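Local coordinates for DNA-binding protein HU (PDB 1P71) that binds, bends and wraps DNA as a histone-like homodimer, stabilising it against denaturation, and is essential for heterocyst differentiation, at residues C[5-10]-C[23-28]; C[42-45]-C[49-52]. All blocks are in the same frame, centred on the assembly; numbering follows the deposited sequence.

Overall arrangement
Contact 1 joins helices 3-14 and 18-37 near the start of the chain, and contact 2 pairs strand 42-44 with the opening of strand 48-61. Helix 18-37 links them: it supplies one side of contact 1, leads along the chain into strand 42-44, and through A35, I32 and V36 covers V42 and F50 of contact 2. The two centres lie 19 Å apart and the nearest atoms about 7 Å, without touching. Both contacts also meet the second subunit, so neither lies apart from the dimer interface. From its nearest atom, contact 1 is about 20 Å from the bound DNA; contact 2, in the sheet, comes within about 7 Å.

Contact 1: residues C[5-10]-C[23-28]; sequences ELVDAV and AVLTAA
L25 reaches from segment 23-28 to meet L6 and V7, two neighbours on segment 5-10, in a buried contact made entirely of methyl groups. No hydrogen bond or salt bridge crosses between the segments. The closest CA atoms, those of V7 and L25, stand 7.6 Å apart, a gap that larger aliphatic side chains can fill.

L25 spans about half of that gap because its CG is anti to the backbone N (chi1 178°), which stretches the side chain away from its own helix and carries the branch toward the opposing one. L6 has the same extended first torsion (chi1 177°), and the two leucines meet through their ends at about a right angle. One methyl does the work on the L6 side: its CD2 lies 3.7 Å from CD2 of L25 and 4.1 Å from CD1 of L25, thus touching both prongs of the opposing branch. CD2 of L25 is shared in turn, since CG2 of V7 also approaches it, at 4.1 Å. V7 is shorter and comes in obliquely; it also packs against A21 and D22 of helix 18-37. Leucine suits the positions that must reach across, whereas the compact beta-branched valine suits the one that fills space close to its backbone.

Residues beside the contact also meet the second subunit. V10 packs on A21 of its own chain and on V24 of the second subunit, and V24 packs on V10 of that subunit, while L6 itself touches T31 of the second subunit. The apolar layer inside the hairpin therefore runs on into the subunit interface. This is the N-terminal helical hairpin of the HU family, which combines with that of the partner subunit to form the compact helical body of the dimer.

Contact 2: residues C[42-45]-C[49-52]; sequences VTLV and SFES
Strand 42-44 and segment 49-52 of strand 48-61 run antiparallel at 169°, their axes 4.7 Å apart at closest, with V42 and F50 as a hydrogen-bonded pair and T43 and S49 as the non-hydrogen-bonded pair beside it. They form the first beta hairpin of the HU sheet, whose second and third strands continue outward into the DNA-binding arm characteristic of this family.

Both backbone bonds join the same two residues: V42 N gives to F50 O at 2.8 Å, and F50 N gives to V42 O at 2.9 Å. V42 O has a second neighbour, the CA of S49 at 3.1 Å, a CA-H...O contact that supplements the N-H bond. The CB of S49 stands 3.4 Å from the same oxygen. T43 and S49 lie on the face opposite V42 and F50, where both are partly exposed, and are small polar residues suited to that. The OG of S49 sits between its backbone N and carbonyl carbon (chi1 72°), and it is CB that faces OG1 of T43, at 4.2 Å.

The face bearing V42 and F50 is apolar and turned to the core. Their CB atoms are 4.3 Å apart, and helix 18-37 covers both, A35 lying against V42, and I32 and V36 against F50. A valine there adds bulk close to the strand, while the phenylalanine projects a broad ring deeper. That ring meets F79 of its own chain and, edge-to-face, F79 of the second subunit, and it packs on F50 of that subunit, so this hairpin contributes to the aromatic core of the dimer. L44, which also packs on K3 of the second subunit, comes to the edge of the ring near its plane, its CD1 lying 4.3 Å from CE1 of F50.

Contact 1: residues C[5-10]-C[23-28]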
# COMPACT_ATOMS: atom_id res chain seq x y z
N GLU C 5 1.05 -12.55 -12.07
CA GLU C 5 2.15 -11.91 -12.80
C GLU C 5 3.29 -11.45 -11.89
O GLU C 5 4.47 -11.53 -12.27
CB GLU C 5 1.63 -10.73 -13.61
CG GLU C 5 1.21 -11.11 -15.01
CD GLU C 5 -0.01 -10.36 -15.50
OE1 GLU C 5 -0.56 -10.76 -16.55
OE2 GLU C 5 -0.42 -9.38 -14.86
N LEU C 6 2.93 -10.95 -10.70
CA LEU C 6 3.88 -10.55 -9.67
C LEU C 6 4.65 -11.74 -9.15
O LEU C 6 5.87 -11.68 -9.02
CB LEU C 6 3.16 -9.82 -8.50
CG LEU C 6 4.01 -9.39 -7.30
CD1 LEU C 6 5.09 -8.39 -7.70
CD2 LEU C 6 3.17 -8.80 -6.17
N VAL C 7 3.95 -12.84 -8.86
CA VAL C 7 4.60 -14.08 -8.46
C VAL C 7 5.64 -14.51 -9.50
O VAL C 7 6.79 -14.80 -9.15
CB VAL C 7 3.57 -15.20 -8.20
CG1 VAL C 7 4.26 -16.54 -7.98
CG2 VAL C 7 2.72 -14.86 -6.98
N ASP C 8 5.24 -14.50 -10.78
CA ASP C 8 6.11 -14.82 -11.92
C ASP C 8 7.42 -14.06 -11.87
O ASP C 8 8.50 -14.65 -11.95
CB ASP C 8 5.40 -14.46 -13.23
CG ASP C 8 4.37 -15.48 -13.64
OD1 ASP C 8 4.25 -16.54 -12.98
OD2 ASP C 8 3.62 -15.29 -14.63
N ALA C 9 7.31 -12.74 -11.75
CA ALA C 9 8.47 -11.84 -11.69
C ALA C 9 9.31 -12.08 -10.43
O ALA C 9 10.54 -12.04 -10.49
CB ALA C 9 7.99 -10.38 -11.74
N VAL C 10 8.62 -12.34 -9.31
CA VAL C 10 9.29 -12.57 -8.03
C VAL C 10 10.06 -13.89 -8.02
O VAL C 10 11.26 -13.93 -7.70
CB VAL C 10 8.28 -12.53 -6.86
CG1 VAL C 10 8.93 -12.95 -5.57
CG2 VAL C 10 7.70 -11.12 -6.72
N ALA C 23 3.22 -18.62 -2.22
CA ALA C 23 3.08 -18.97 -0.82
C ALA C 23 3.54 -17.83 0.10
O ALA C 23 2.78 -17.38 0.98
CB ALA C 23 3.86 -20.26 -0.52
N VAL C 24 4.76 -17.36 -0.12
CA VAL C 24 5.33 -16.31 0.72
C VAL C 24 4.59 -14.97 0.52
O VAL C 24 4.31 -14.25 1.48
CB VAL C 24 6.86 -16.16 0.49
CG1 VAL C 24 7.43 -14.97 1.28
CG2 VAL C 24 7.60 -17.44 0.84
N LEU C 25 4.24 -14.65 -0.72
CA LEU C 25 3.51 -13.41 -0.97
C LEU C 25 2.11 -13.42 -0.31
O LEU C 25 1.73 -12.43 0.32
CB LEU C 25 3.43 -13.08 -2.47
CG LEU C 25 2.62 -11.83 -2.83
CD1 LEU C 25 3.38 -10.51 -2.46
CD2 LEU C 25 2.18 -11.83 -4.30
N THR C 26 1.37 -14.52 -0.43
CA THR C 26 0.03 -14.61 0.15
C THR C 26 0.09 -14.44 1.66
O THR C 26 -0.71 -13.69 2.24
CB THR C 26 -0.66 -15.94 -0.24
OG1 THR C 26 -0.75 -16.02 -1.67
CG2 THR C 26 -2.12 -15.95 0.21
N ALA C 27 1.03 -15.12 2.31
CA ALA C 27 1.21 -14.98 3.75
C ALA C 27 1.58 -13.56 4.16
O ALA C 27 1.17 -13.11 5.21
CB ALA C 27 2.22 -15.96 4.27
N ALA C 28 2.36 -12.86 3.32
CA ALA C 28 2.81 -11.49 3.60
C ALA C 28 1.65 -10.51 3.61
O ALA C 28 1.50 -9.71 4.54
CB ALA C 28 3.89 -11.07 2.60

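Contact 2: residues C[42-45]-C[49-52]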
# COMPACT_ATOMS: atom_id res chain seq x y z
N VAL C 42 2.39 -1.33 9.89
CA VAL C 42 3.36 -2.12 9.15
C VAL C 42 4.28 -1.16 8.40
O VAL C 42 3.84 -0.33 7.61
CB VAL C 42 2.72 -3.16 8.19
CG1 VAL C 42 3.83 -3.97 7.48
CG2 VAL C 42 1.79 -4.11 8.92
N THR C 43 5.56 -1.29 8.67
CA THR C 43 6.54 -0.34 8.17
C THR C 43 7.57 -1.07 7.28
O THR C 43 8.19 -2.05 7.69
CB THR C 43 7.22 0.32 9.39
OG1 THR C 43 6.34 1.32 9.93
CG2 THR C 43 8.44 1.11 8.95
N LEU C 44 7.73 -0.60 6.06
CA LEU C 44 8.66 -1.22 5.15
C LEU C 44 9.55 -0.14 4.54
O LEU C 44 9.13 0.55 3.63
CB LEU C 44 7.90 -2.02 4.07
CG LEU C 44 6.81 -2.98 4.55
CD1 LEU C 44 5.93 -3.42 3.41
CD2 LEU C 44 7.41 -4.22 5.27
N VAL C 45 10.75 0.04 5.08
CA VAL C 45 11.60 1.17 4.70
C VAL C 45 11.78 1.29 3.17
O VAL C 45 12.11 0.30 2.49
CB VAL C 45 12.97 1.12 5.40
N SER C 49 4.36 2.56 4.45
CA SER C 49 3.74 2.03 5.66
C SER C 49 2.23 1.89 5.49
O SER C 49 1.60 2.64 4.73
CB SER C 49 4.05 2.93 6.84
OG SER C 49 3.31 4.13 6.72
N PHE C 50 1.68 0.95 6.24
CA PHE C 50 0.26 0.66 6.28
C PHE C 50 -0.19 0.80 7.72
O PHE C 50 0.48 0.32 8.63
CB PHE C 50 -0.00 -0.79 5.88
CG PHE C 50 0.33 -1.13 4.45
CD1 PHE C 50 1.61 -1.57 4.11
CD2 PHE C 50 -0.66 -1.06 3.46
CE1 PHE C 50 1.92 -1.92 2.81
CE2 PHE C 50 -0.36 -1.40 2.15
CZ PHE C 50 0.93 -1.83 1.82
N GLU C 51 -1.34 1.45 7.93
CA GLU C 51 -1.89 1.60 9.25
C GLU C 51 -3.40 1.78 9.21
O GLU C 51 -3.99 1.96 8.15
CB GLU C 51 -1.23 2.76 9.99
CG GLU C 51 -1.37 4.11 9.34
CD GLU C 51 -0.77 5.19 10.20
OE1 GLU C 51 -0.06 4.85 11.17
OE2 GLU C 51 -1.03 6.37 9.92
N SER C 52 -4.02 1.65 10.37
CA SER C 52 -5.42 1.92 10.55
C SER C 52 -5.55 3.42 10.91
O SER C 52 -4.78 3.93 11.72
CB SER C 52 -5.94 1.02 11.68
OG SER C 52 -7.34 0.93 11.68